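Local coordinates for protein thiosulfate reductase (Thermus thermophilus, PDB 2VPZ) that probably works as a molybdenum oxidoreductase reducing polysulfide or thiosulfate, and carries molybdenum, molybdopterin guanine dinucleotide and a [4Fe-4S] cluster, at residues A[195-200]-A[220-225]; A[206-211]-A[216-221]; A[224-229]-A[243-248]; A[259-264]-A[326-331]. All blocks are in the same frame, centred on the assembly; numbering follows the deposited sequence.

Interaction 1: A[195-200]-A[220-225]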
# COMPACT_ATOMS: atom_id res chain seq x y z
N ILE A 195 -13.09 14.90 31.62
CA ILE A 195 -12.37 13.67 31.28
C ILE A 195 -10.89 13.97 31.01
O ILE A 195 -10.54 14.89 30.27
CB ILE A 195 -12.97 12.96 30.00
CG1 ILE A 195 -14.45 12.64 30.24
CG2 ILE A 195 -12.17 11.68 29.65
CD1 ILE A 195 -15.40 13.84 30.06
N ASP A 196 -10.02 13.19 31.67
CA ASP A 196 -8.57 13.31 31.55
C ASP A 196 -8.20 12.41 30.36
O ASP A 196 -7.63 11.33 30.53
CB ASP A 196 -7.93 12.79 32.84
CG ASP A 196 -6.43 13.01 32.88
OD1 ASP A 196 -5.71 12.12 33.39
OD2 ASP A 196 -5.99 14.08 32.41
N TRP A 197 -8.52 12.85 29.15
CA TRP A 197 -8.26 12.07 27.95
C TRP A 197 -6.81 11.70 27.68
O TRP A 197 -6.51 10.61 27.18
CB TRP A 197 -8.77 12.79 26.69
CG TRP A 197 -10.23 13.12 26.63
CD1 TRP A 197 -10.84 14.30 27.02
CD2 TRP A 197 -11.27 12.31 26.05
NE1 TRP A 197 -12.18 14.25 26.72
CE2 TRP A 197 -12.47 13.05 26.12
CE3 TRP A 197 -11.30 11.03 25.48
CZ2 TRP A 197 -13.70 12.55 25.64
CZ3 TRP A 197 -12.51 10.52 25.00
CH2 TRP A 197 -13.70 11.28 25.09
N GLU A 198 -5.91 12.61 27.99
CA GLU A 198 -4.49 12.44 27.73
C GLU A 198 -3.80 11.30 28.48
O GLU A 198 -2.77 10.78 28.03
CB GLU A 198 -3.78 13.77 27.93
CG GLU A 198 -3.95 14.29 29.33
CD GLU A 198 -2.97 15.41 29.65
OE1 GLU A 198 -2.53 15.49 30.81
OE2 GLU A 198 -2.66 16.17 28.71
N ASN A 199 -4.34 10.90 29.63
CA ASN A 199 -3.78 9.77 30.39
C ASN A 199 -4.64 8.50 30.25
O ASN A 199 -4.25 7.43 30.72
CB ASN A 199 -3.57 10.11 31.87
CG ASN A 199 -2.54 11.20 32.10
OD1 ASN A 199 -1.43 11.14 31.56
ND2 ASN A 199 -2.90 12.22 32.89
N ALA A 200 -5.81 8.60 29.61
CA ALA A 200 -6.71 7.44 29.41
C ALA A 200 -6.03 6.34 28.54
O ALA A 200 -5.29 6.65 27.59
CB ALA A 200 -8.05 7.89 28.81
N GLN A 220 -9.84 17.37 19.55
CA GLN A 220 -8.42 17.43 19.80
C GLN A 220 -7.97 16.33 20.78
O GLN A 220 -7.10 15.53 20.46
CB GLN A 220 -8.01 18.79 20.37
CG GLN A 220 -8.15 19.94 19.42
CD GLN A 220 -7.77 21.25 20.04
OE1 GLN A 220 -8.34 22.30 19.74
NE2 GLN A 220 -6.78 21.18 20.94
N ASP A 221 -8.57 16.29 21.97
CA ASP A 221 -8.21 15.30 23.00
C ASP A 221 -8.36 13.82 22.59
O ASP A 221 -7.49 12.95 22.86
CB ASP A 221 -9.00 15.55 24.33
CG ASP A 221 -8.67 16.90 24.99
OD1 ASP A 221 -7.58 17.46 24.71
OD2 ASP A 221 -9.50 17.37 25.81
N PHE A 222 -9.50 13.51 21.96
CA PHE A 222 -9.81 12.17 21.45
C PHE A 222 -8.71 11.76 20.44
O PHE A 222 -8.18 10.64 20.49
CB PHE A 222 -11.20 12.17 20.77
CG PHE A 222 -11.63 10.81 20.18
CD1 PHE A 222 -11.86 9.69 21.00
CD2 PHE A 222 -11.86 10.68 18.81
CE1 PHE A 222 -12.31 8.47 20.46
CE2 PHE A 222 -12.29 9.46 18.24
CZ PHE A 222 -12.53 8.35 19.07
N ALA A 223 -8.37 12.68 19.52
CA ALA A 223 -7.33 12.44 18.52
C ALA A 223 -5.95 12.21 19.17
O ALA A 223 -5.16 11.38 18.70
CB ALA A 223 -7.26 13.62 17.51
N LEU A 224 -5.65 12.92 20.25
CA LEU A 224 -4.38 12.76 20.96
C LEU A 224 -4.33 11.41 21.70
O LEU A 224 -3.27 10.76 21.76
CB LEU A 224 -4.12 13.94 21.93
CG LEU A 224 -3.75 15.22 21.15
CD1 LEU A 224 -3.75 16.45 22.09
CD2 LEU A 224 -2.37 15.02 20.47
N ALA A 225 -5.47 10.98 22.24
CA ALA A 225 -5.55 9.67 22.90
C ALA A 225 -5.26 8.57 21.85
O ALA A 225 -4.41 7.72 22.07
CB ALA A 225 -6.95 9.44 23.55

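Interaction 2: A[206-211]-A[216-221]. With MGD (2-amino-5,6-dimercapto-7-methyl-3,7,8a,9-tetrahydro-8-oxa-1,3,9,10-tetraaza-anthracen-4-one guanosine dinucleotide), chain I.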
# COMPACT_ATOMS: atom_id res chain seq x y z
N ILE A 206 -20.53 5.08 24.63
CA ILE A 206 -21.88 4.62 24.46
C ILE A 206 -22.75 5.71 23.73
O ILE A 206 -23.22 6.66 24.36
CB ILE A 206 -22.52 4.15 25.86
CG1 ILE A 206 -21.74 2.95 26.41
CG2 ILE A 206 -24.03 3.83 25.69
CD1 ILE A 206 -22.42 2.17 27.55
N GLY A 207 -22.89 5.60 22.40
CA GLY A 207 -23.68 6.50 21.59
C GLY A 207 -23.14 7.89 21.36
O GLY A 207 -23.64 8.79 20.68
N HIS A 208 -22.01 8.07 22.00
CA HIS A 208 -21.19 9.30 22.03
C HIS A 208 -20.55 9.33 20.60
O HIS A 208 -19.57 8.63 20.36
CB HIS A 208 -20.11 9.01 23.17
CG HIS A 208 -19.52 10.21 23.86
ND1 HIS A 208 -19.25 11.42 23.25
CD2 HIS A 208 -19.01 10.33 25.09
CE1 HIS A 208 -18.62 12.22 24.09
NE2 HIS A 208 -18.46 11.57 25.22
N HIS A 209 -21.06 10.09 19.63
CA HIS A 209 -20.41 10.14 18.32
C HIS A 209 -19.38 11.30 18.18
O HIS A 209 -19.77 12.46 18.00
CB HIS A 209 -21.48 10.19 17.15
CG HIS A 209 -22.46 11.31 17.19
ND1 HIS A 209 -23.27 11.63 16.12
CD2 HIS A 209 -22.75 12.20 18.13
CE1 HIS A 209 -24.01 12.68 16.41
NE2 HIS A 209 -23.70 13.05 17.64
N ILE A 210 -18.09 11.01 18.34
CA ILE A 210 -17.01 12.02 18.25
C ILE A 210 -16.43 12.04 16.83
O ILE A 210 -15.95 11.03 16.29
CB ILE A 210 -15.84 11.82 19.31
CG1 ILE A 210 -16.34 12.10 20.74
CG2 ILE A 210 -14.67 12.77 18.95
CD1 ILE A 210 -15.45 11.49 21.86
N GLY A 211 -16.46 13.22 16.23
CA GLY A 211 -16.02 13.37 14.86
C GLY A 211 -17.20 13.87 14.03
O GLY A 211 -16.99 14.52 12.99
N ASN A 216 -14.91 21.35 19.62
CA ASN A 216 -13.48 21.55 19.45
C ASN A 216 -12.49 20.73 20.27
O ASN A 216 -11.90 19.75 19.78
CB ASN A 216 -13.11 23.02 19.57
CG ASN A 216 -11.77 23.36 18.96
OD1 ASN A 216 -11.03 22.45 18.58
ND2 ASN A 216 -11.46 24.66 18.83
N THR A 217 -12.32 21.12 21.53
CA THR A 217 -11.36 20.51 22.44
C THR A 217 -11.46 19.00 22.61
O THR A 217 -10.43 18.30 22.72
CB THR A 217 -11.38 21.15 23.88
OG1 THR A 217 -11.79 22.50 23.82
CG2 THR A 217 -9.99 21.05 24.54
N GLN A 218 -12.68 18.48 22.64
CA GLN A 218 -12.82 17.04 22.81
C GLN A 218 -12.43 16.29 21.51
O GLN A 218 -12.08 15.13 21.56
CB GLN A 218 -14.22 16.64 23.32
CG GLN A 218 -15.41 16.75 22.36
CD GLN A 218 -16.54 15.69 22.57
OE1 GLN A 218 -16.71 15.13 23.67
NE2 GLN A 218 -17.32 15.44 21.52
N LEU A 219 -12.46 16.98 20.36
CA LEU A 219 -12.02 16.35 19.10
C LEU A 219 -10.47 16.24 19.23
O LEU A 219 -9.87 15.17 19.07
CB LEU A 219 -12.39 17.20 17.87
CG LEU A 219 -12.25 16.55 16.48
CD1 LEU A 219 -12.71 15.08 16.54
CD2 LEU A 219 -13.06 17.36 15.42
N GLN A 220 -9.84 17.37 19.55
CA GLN A 220 -8.42 17.43 19.80
C GLN A 220 -7.97 16.33 20.78
O GLN A 220 -7.10 15.53 20.46
CB GLN A 220 -8.01 18.79 20.37
CG GLN A 220 -8.15 19.94 19.42
CD GLN A 220 -7.77 21.25 20.04
OE1 GLN A 220 -8.34 22.30 19.74
NE2 GLN A 220 -6.78 21.18 20.94
N ASP A 221 -8.57 16.29 21.97
CA ASP A 221 -8.21 15.30 23.00
C ASP A 221 -8.36 13.82 22.59
O ASP A 221 -7.49 12.95 22.86
CB ASP A 221 -9.00 15.55 24.33
CG ASP A 221 -8.67 16.90 24.99
OD1 ASP A 221 -7.58 17.46 24.71
OD2 ASP A 221 -9.50 17.37 25.81
PB MGD I . -25.51 10.79 21.26
O1B MGD I . -26.98 10.88 21.21
O2B MGD I . -24.84 10.13 22.36
O3B MGD I . -25.20 12.35 21.07
O3A MGD I . -24.15 14.55 20.37
PA MGD I . -23.95 13.31 21.31
O1A MGD I . -23.90 13.91 22.64
O2A MGD I . -22.70 12.65 20.95
O5' MGD I . -24.98 10.10 19.96
C5' MGD I . -25.55 10.06 18.65
C4' MGD I . -25.28 8.61 18.30
O4' MGD I . -26.15 7.92 19.19
C3' MGD I . -25.67 8.10 16.89
O3' MGD I . -24.59 7.35 16.28
C2' MGD I . -26.87 7.14 17.12
O2' MGD I . -26.64 5.94 16.39
C1' MGD I . -26.68 6.74 18.56
N9 MGD I . -27.74 5.96 19.24
C8 MGD I . -29.09 6.02 19.01
N7 MGD I . -29.78 5.16 19.81
C5 MGD I . -28.85 4.50 20.55
C6 MGD I . -28.89 3.40 21.53
O6 MGD I . -30.00 2.98 21.87
N1 MGD I . -27.75 2.97 22.07
C2 MGD I . -26.54 3.46 21.69
N2 MGD I . -25.38 2.98 22.27
N3 MGD I . -26.42 4.48 20.78
C4 MGD I . -27.51 5.03 20.19
C10 MGD I . -24.98 15.69 20.52
C11 MGD I . -24.07 16.74 21.06
O11 MGD I . -23.15 17.11 20.02
C12 MGD I . -24.81 17.91 21.77
S12 MGD I . -25.96 17.63 22.97
C13 MGD I . -24.58 19.24 21.47
S13 MGD I . -25.34 20.47 22.37
C14 MGD I . -23.63 19.63 20.37
N15 MGD I . -24.21 20.06 19.15
C16 MGD I . -23.53 19.97 17.97
C17 MGD I . -24.05 20.44 16.63
O17 MGD I . -25.17 21.01 16.57
N18 MGD I . -23.25 20.32 15.51
C19 MGD I . -22.06 19.69 15.63
N19 MGD I . -21.37 19.52 14.52
N20 MGD I . -21.50 19.18 16.79
C21 MGD I . -22.20 19.35 17.95
N22 MGD I . -21.76 18.88 19.11
C23 MGD I . -22.63 18.51 20.18

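Interaction 3: A[224-229]-A[243-248]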
# COMPACT_ATOMS: atom_id res chain seq x y z
N LEU A 224 -5.65 12.92 20.25
CA LEU A 224 -4.38 12.76 20.96
C LEU A 224 -4.33 11.41 21.70
O LEU A 224 -3.27 10.76 21.76
CB LEU A 224 -4.12 13.94 21.93
CG LEU A 224 -3.75 15.22 21.15
CD1 LEU A 224 -3.75 16.45 22.09
CD2 LEU A 224 -2.37 15.02 20.47
N ALA A 225 -5.47 10.98 22.24
CA ALA A 225 -5.55 9.67 22.90
C ALA A 225 -5.26 8.57 21.85
O ALA A 225 -4.41 7.72 22.07
CB ALA A 225 -6.95 9.44 23.55
N LEU A 226 -5.95 8.59 20.71
CA LEU A 226 -5.71 7.58 19.66
C LEU A 226 -4.20 7.47 19.32
O LEU A 226 -3.62 6.37 19.25
CB LEU A 226 -6.51 7.90 18.37
CG LEU A 226 -8.00 7.54 18.40
CD1 LEU A 226 -8.70 7.94 17.08
CD2 LEU A 226 -8.17 6.03 18.68
N LYS A 227 -3.62 8.65 19.15
CA LYS A 227 -2.21 8.92 18.82
C LYS A 227 -1.20 8.25 19.78
O LYS A 227 -0.19 7.71 19.32
CB LYS A 227 -1.98 10.43 18.79
CG LYS A 227 -0.62 10.85 18.25
CD LYS A 227 -0.74 11.25 16.78
CE LYS A 227 0.55 11.01 15.98
NZ LYS A 227 1.57 12.09 16.20
N ASN A 228 -1.45 8.33 21.08
CA ASN A 228 -0.61 7.71 22.11
C ASN A 228 -0.91 6.23 22.40
O ASN A 228 -0.44 5.69 23.39
CB ASN A 228 -0.69 8.47 23.43
CG ASN A 228 -0.49 9.94 23.28
OD1 ASN A 228 0.19 10.36 22.34
ND2 ASN A 228 -1.06 10.74 24.19
N GLY A 229 -1.71 5.58 21.56
CA GLY A 229 -2.02 4.20 21.81
C GLY A 229 -3.18 3.94 22.74
O GLY A 229 -3.13 3.05 23.62
N ALA A 243 -16.70 5.03 15.55
CA ALA A 243 -16.56 3.57 15.39
C ALA A 243 -15.49 3.27 14.30
O ALA A 243 -14.80 2.25 14.36
CB ALA A 243 -17.93 2.92 14.96
N ALA A 244 -15.32 4.18 13.33
CA ALA A 244 -14.34 4.00 12.26
C ALA A 244 -12.88 4.05 12.75
O ALA A 244 -11.94 3.70 12.02
CB ALA A 244 -14.55 5.05 11.13
N LYS A 245 -12.73 4.47 14.01
CA LYS A 245 -11.43 4.61 14.72
C LYS A 245 -11.29 3.63 15.91
O LYS A 245 -10.30 3.69 16.65
CB LYS A 245 -11.29 6.04 15.27
CG LYS A 245 -11.58 7.15 14.28
CD LYS A 245 -10.96 6.86 12.90
CE LYS A 245 -10.78 8.12 12.07
NZ LYS A 245 -10.03 7.89 10.80
N ALA A 246 -12.26 2.74 16.08
CA ALA A 246 -12.30 1.80 17.20
C ALA A 246 -11.70 0.40 17.04
O ALA A 246 -11.69 -0.16 15.94
CB ALA A 246 -13.79 1.67 17.69
N HIS A 247 -11.20 -0.15 18.14
CA HIS A 247 -10.62 -1.48 18.18
C HIS A 247 -11.80 -2.47 18.21
O HIS A 247 -11.74 -3.48 17.53
CB HIS A 247 -9.61 -1.48 19.32
CG HIS A 247 -8.65 -0.35 19.28
ND1 HIS A 247 -7.45 -0.41 18.63
CD2 HIS A 247 -8.79 0.92 19.65
CE1 HIS A 247 -6.90 0.78 18.59
NE2 HIS A 247 -7.70 1.62 19.21
N ARG A 248 -12.88 -2.13 18.90
CA ARG A 248 -14.10 -2.95 18.89
C ARG A 248 -15.40 -2.15 18.59
O ARG A 248 -15.59 -1.07 19.14
CB ARG A 248 -14.30 -3.68 20.22
CG ARG A 248 -13.06 -4.35 20.79
CD ARG A 248 -13.31 -4.98 22.18
NE ARG A 248 -13.85 -6.34 22.10
CZ ARG A 248 -13.21 -7.45 22.45
NH1 ARG A 248 -11.98 -7.40 22.93
NH2 ARG A 248 -13.79 -8.64 22.29

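Interaction 4: A[259-264]-A[326-331]. With MGD (2-amino-5,6-dimercapto-7-methyl-3,7,8a,9-tetrahydro-8-oxa-1,3,9,10-tetraaza-anthracen-4-one guanosine dinucleotide), chain I.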
# COMPACT_ATOMS: atom_id res chain seq x y z
N ALA A 259 -28.91 -3.00 30.00
CA ALA A 259 -28.68 -4.45 30.23
C ALA A 259 -27.19 -4.84 30.08
O ALA A 259 -26.69 -5.74 30.76
CB ALA A 259 -29.55 -5.32 29.27
N LEU A 260 -26.51 -4.14 29.16
CA LEU A 260 -25.08 -4.31 28.87
C LEU A 260 -24.30 -3.65 30.05
O LEU A 260 -23.30 -4.19 30.55
CB LEU A 260 -24.73 -3.72 27.47
CG LEU A 260 -23.40 -3.87 26.71
CD1 LEU A 260 -22.61 -2.55 26.75
CD2 LEU A 260 -22.56 -5.03 27.29
N LEU A 261 -24.76 -2.50 30.54
CA LEU A 261 -24.10 -1.86 31.69
C LEU A 261 -24.27 -2.72 32.99
O LEU A 261 -23.30 -2.95 33.69
CB LEU A 261 -24.58 -0.40 31.88
CG LEU A 261 -24.05 0.58 30.81
CD1 LEU A 261 -24.95 1.82 30.69
CD2 LEU A 261 -22.59 0.97 31.12
N LEU A 262 -25.48 -3.20 33.28
CA LEU A 262 -25.71 -4.06 34.46
C LEU A 262 -24.85 -5.36 34.45
O LEU A 262 -24.33 -5.78 35.49
CB LEU A 262 -27.21 -4.44 34.62
CG LEU A 262 -28.21 -3.31 34.92
CD1 LEU A 262 -29.64 -3.84 34.87
CD2 LEU A 262 -27.92 -2.67 36.28
N ALA A 263 -24.72 -5.99 33.28
CA ALA A 263 -23.92 -7.22 33.11
C ALA A 263 -22.39 -6.97 33.23
O ALA A 263 -21.62 -7.89 33.52
CB ALA A 263 -24.25 -7.95 31.76
N TRP A 264 -21.95 -5.74 32.98
CA TRP A 264 -20.55 -5.39 33.16
C TRP A 264 -20.34 -5.14 34.67
O TRP A 264 -19.29 -5.49 35.22
CB TRP A 264 -20.14 -4.16 32.34
CG TRP A 264 -19.81 -4.42 30.88
CD1 TRP A 264 -19.54 -5.63 30.28
CD2 TRP A 264 -19.71 -3.44 29.83
NE1 TRP A 264 -19.29 -5.45 28.94
CE2 TRP A 264 -19.38 -4.12 28.64
CE3 TRP A 264 -19.86 -2.04 29.79
CZ2 TRP A 264 -19.21 -3.45 27.40
CZ3 TRP A 264 -19.69 -1.37 28.57
CH2 TRP A 264 -19.37 -2.08 27.39
N ALA A 326 -8.99 3.53 32.61
CA ALA A 326 -10.05 3.01 31.77
C ALA A 326 -11.28 3.87 32.13
O ALA A 326 -11.61 3.96 33.32
CB ALA A 326 -10.34 1.54 32.11
N VAL A 327 -11.91 4.51 31.13
CA VAL A 327 -13.10 5.38 31.30
C VAL A 327 -14.29 5.16 30.36
O VAL A 327 -14.10 4.92 29.16
CB VAL A 327 -12.86 6.91 30.96
CG1 VAL A 327 -13.13 7.80 32.16
CG2 VAL A 327 -11.52 7.11 30.32
N LEU A 328 -15.50 5.26 30.90
CA LEU A 328 -16.69 5.27 30.04
C LEU A 328 -17.13 6.75 30.09
O LEU A 328 -17.97 7.10 30.92
CB LEU A 328 -17.84 4.40 30.57
CG LEU A 328 -17.81 2.90 30.41
CD1 LEU A 328 -16.92 2.31 31.46
CD2 LEU A 328 -19.20 2.33 30.59
N PRO A 329 -16.58 7.65 29.24
CA PRO A 329 -17.10 9.01 29.42
C PRO A 329 -18.62 9.12 29.18
O PRO A 329 -19.12 8.49 28.23
CB PRO A 329 -16.35 9.87 28.40
CG PRO A 329 -15.24 9.00 27.87
CD PRO A 329 -15.71 7.56 28.06
N PRO A 330 -19.36 9.90 30.01
CA PRO A 330 -20.82 10.03 29.78
C PRO A 330 -21.14 10.92 28.53
O PRO A 330 -20.59 12.01 28.41
CB PRO A 330 -21.35 10.69 31.07
CG PRO A 330 -20.18 10.79 32.03
CD PRO A 330 -18.92 10.65 31.19
N THR A 331 -22.01 10.46 27.63
CA THR A 331 -22.38 11.24 26.44
C THR A 331 -23.15 12.53 26.81
O THR A 331 -23.55 12.72 27.96
CB THR A 331 -23.22 10.36 25.39
OG1 THR A 331 -23.19 10.99 24.11
CG2 THR A 331 -24.67 10.18 25.84
PB MGD I . -25.51 10.79 21.26
O1B MGD I . -26.98 10.88 21.21
O2B MGD I . -24.84 10.13 22.36
O3B MGD I . -25.20 12.35 21.07
O3A MGD I . -24.15 14.55 20.37
PA MGD I . -23.95 13.31 21.31
O1A MGD I . -23.90 13.91 22.64
O2A MGD I . -22.70 12.65 20.95
O5' MGD I . -24.98 10.10 19.96
C5' MGD I . -25.55 10.06 18.65
C4' MGD I . -25.28 8.61 18.30
O4' MGD I . -26.15 7.92 19.19
C3' MGD I . -25.67 8.10 16.89
O3' MGD I . -24.59 7.35 16.28
C2' MGD I . -26.87 7.14 17.12
O2' MGD I . -26.64 5.94 16.39
C1' MGD I . -26.68 6.74 18.56
N9 MGD I . -27.74 5.96 19.24
C8 MGD I . -29.09 6.02 19.01
N7 MGD I . -29.78 5.16 19.81
C5 MGD I . -28.85 4.50 20.55
C6 MGD I . -28.89 3.40 21.53
O6 MGD I . -30.00 2.98 21.87
N1 MGD I . -27.75 2.97 22.07
C2 MGD I . -26.54 3.46 21.69
N2 MGD I . -25.38 2.98 22.27
N3 MGD I . -26.42 4.48 20.78
C4 MGD I . -27.51 5.03 20.19
C10 MGD I . -24.98 15.69 20.52
C11 MGD I . -24.07 16.74 21.06
O11 MGD I . -23.15 17.11 20.02
C12 MGD I . -24.81 17.91 21.77
S12 MGD I . -25.96 17.63 22.97
C13 MGD I . -24.58 19.24 21.47
S13 MGD I . -25.34 20.47 22.37
C14 MGD I . -23.63 19.63 20.37
N15 MGD I . -24.21 20.06 19.15
C16 MGD I . -23.53 19.97 17.97
C17 MGD I . -24.05 20.44 16.63
O17 MGD I . -25.17 21.01 16.57
N18 MGD I . -23.25 20.32 15.51
C19 MGD I . -22.06 19.69 15.63
N19 MGD I . -21.37 19.52 14.52
N20 MGD I . -21.50 19.18 16.79
C21 MGD I . -22.20 19.35 17.95
N22 MGD I . -21.76 18.88 19.11
C23 MGD I . -22.63 18.51 20.18

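Interaction 1: A[195-200]-A[220-225]
The indole of W197 stands between its own loop and helix 216-227: D221 and F222 approach it from the helix, and I195 CG2 of the same loop sits 3.7 Å above one face, nearer the rim than the centre. F222 receives the indole at its ring edge, whereas D221 meets the indole obliquely. The helix is the connection of a beta-alpha-beta crossover between the neighbouring parallel strands 202-206 and 231-235, and the 195-200 loop leads into the first of them. D221 touches mainly through its methylene, with CB 3.5 Å from W197 CD1; its carboxylate plane is tilted 39° from the indole, and D221 OD1 is engaged in a salt bridge with R75. W197 CG lies beside the backbone N and opposite the carbonyl carbon (chi1 -59°), which lays the indole against D221 CB, while W197 O lies 3.8 Å from A225 CB. With an alanine in place of W197, a gap would probably open between loop and helix, and D221 CB and F222 CD1 would lose the indole they pack against. I210 and I203 also pack on this indole. At the six-membered end, W197 CZ3 lies 4.1 Å from F222 CD1.

Interaction 2: A[206-211]-A[216-221]
Apolar packing joins I210 to L219, I210 CG2 lying 3.9 Å from L219 CD1 as the two side chains run antiparallel alongside each other. The 206-211 loop belongs to the beta-alpha-beta crossover from strand 202-206 into helix 216-227, and it carries the MGD cofactor before the helix begins at N216, a residue touching the iron-sulfur cluster. L219 CD1 also lies 4.1 Å from G211 CA; at G211's backbone angles (phi 119°) a side chain would collide with the carbonyl oxygen of I210.

The Q218 amide makes close contacts but no hydrogen bond across the segments. Q218 OE1 lies near the plane of the H208 imidazole at its edge, 3.5 Å from H208 CE1. Bent at chi2, Q218 brings NE2 to 3.6 Å from I210 CG1, and this nitrogen makes a weak hydrogen bond to D213.

Cofactor contacts centre on H209. Its chi1 of 57° turns the imidazole toward the diphosphate, with MGD C5' over the centre of one face at 3.5 Å. With a leucine at H209, O3A would probably be left without a donor from this side, and MGD C5' would lose the flat face it lies over. H209 NE2 reaches MGD O3A in the ring plane, at 3.1 Å and a bent N-H...O angle of 135°.

Interaction 3: A[224-229]-A[243-248]
L226 leaves the last turn of helix 216-227 with its CB directed at K245 and H247. The first torsion holds CG beside the backbone N and opposite the carbonyl carbon (chi1 -78°), which carries both methyls to the 243-248 loop. One branch, CD1, meets the base of the lysine: K245 CB is 3.7 Å from L226 CD1, and K245 CG is at 4.1 Å from the same methyl. The other branch turns to the backbone, L226 CD2 lying 3.8 Å from K245 O, and then brushes the imidazole obliquely, 4.5 Å from H247 NE2. The side chains of L226 and K245 cross at about a right angle.

This helix ends in a Schellman motif, with G229 as the C-prime residue at positive phi (86°) and G229 N bonded to L226 O. The chain then enters strand 231-235, whose V232 also packs on L226; the loop leads on to the edge strand 248-250. K245 bends at chi2 (-43°) and carries its tip away from the leucine; its CB and CG pack on L226, while NZ is hydrogen-bonded to the backbone of the chain of another protein. A246 N closes the loop on A243 O at 3.1 Å.

Interaction 4: A[259-264]-A[326-331]
Apolar contacts carry this junction: L328 CD2 is the methyl that meets both L261 and W264. The contact brings helix 257-270 against L328, just after the short, weakly bonded strand 326-327, an outer strand of a four-stranded parallel sheet in the molybdopterin-binding part of the enzyme, next to strand 202-206. L261 CD2 lies 3.7 Å from L328 CD2, the two leucines overlapping side by side with their tips pointing opposite ways. The same methyl stands near the plane of the W264 indole at its edge, 4.2 Å from W264 CZ3. That indole has L260 CD2 above one face, displaced from the middle of the ring at a height of 3.5 Å, so a neighbour on the same helix packs on the ring that L328 touches. In both leucines CG lies beside the backbone N, opposite the carbonyl carbon (chi1 -72° in L261, -77° in L328), which helps bring the two CD2 methyls together. M319 and V350, from helices 309-320 and 341-354, pack on L328 as well, which places the contact in the buried layer between sheet and helices.

Hydrogen bonds hold the backbone and rings around this core without crossing between the two segments. L328 N donates to N351 OD1, and W264 NE1 makes a weak bond to the carbonyl of I312.

The cofactor is met farther along the same chain, beyond the proline pair P329 and P330. T331 turns its hydroxyl opposite its own backbone N (chi1 -162°), and T331 OG1 donates a hydrogen bond of 2.6 Å to the phosphate oxygen O2B of MGD.

Overall arrangement
Helix 216-227 ties interactions 1, 2 and 3 together: the first two share Q220 and D221, the first and third L224 and A225. F222 CD2 lies 3.5 Å from I210 CG2, and W197 CH2 3.7 Å from I210 CD1, so I210 of interaction 2 packs against both sides of interaction 1. Interaction 4 joins interaction 2 where I206 CD1 meets L261 CD2 at 3.8 Å, and both 206-211 (H209) and 326-331 (T331) hydrogen-bond the diphosphate of the same MGD. Distance from the cofactor then grows outward: the W197 side chain is about 10 Å and that of K245 about 13 Å from MGD. The Q218 side chain lies about 11 Å from the molybdenum and 8 Å from the iron-sulfur cluster.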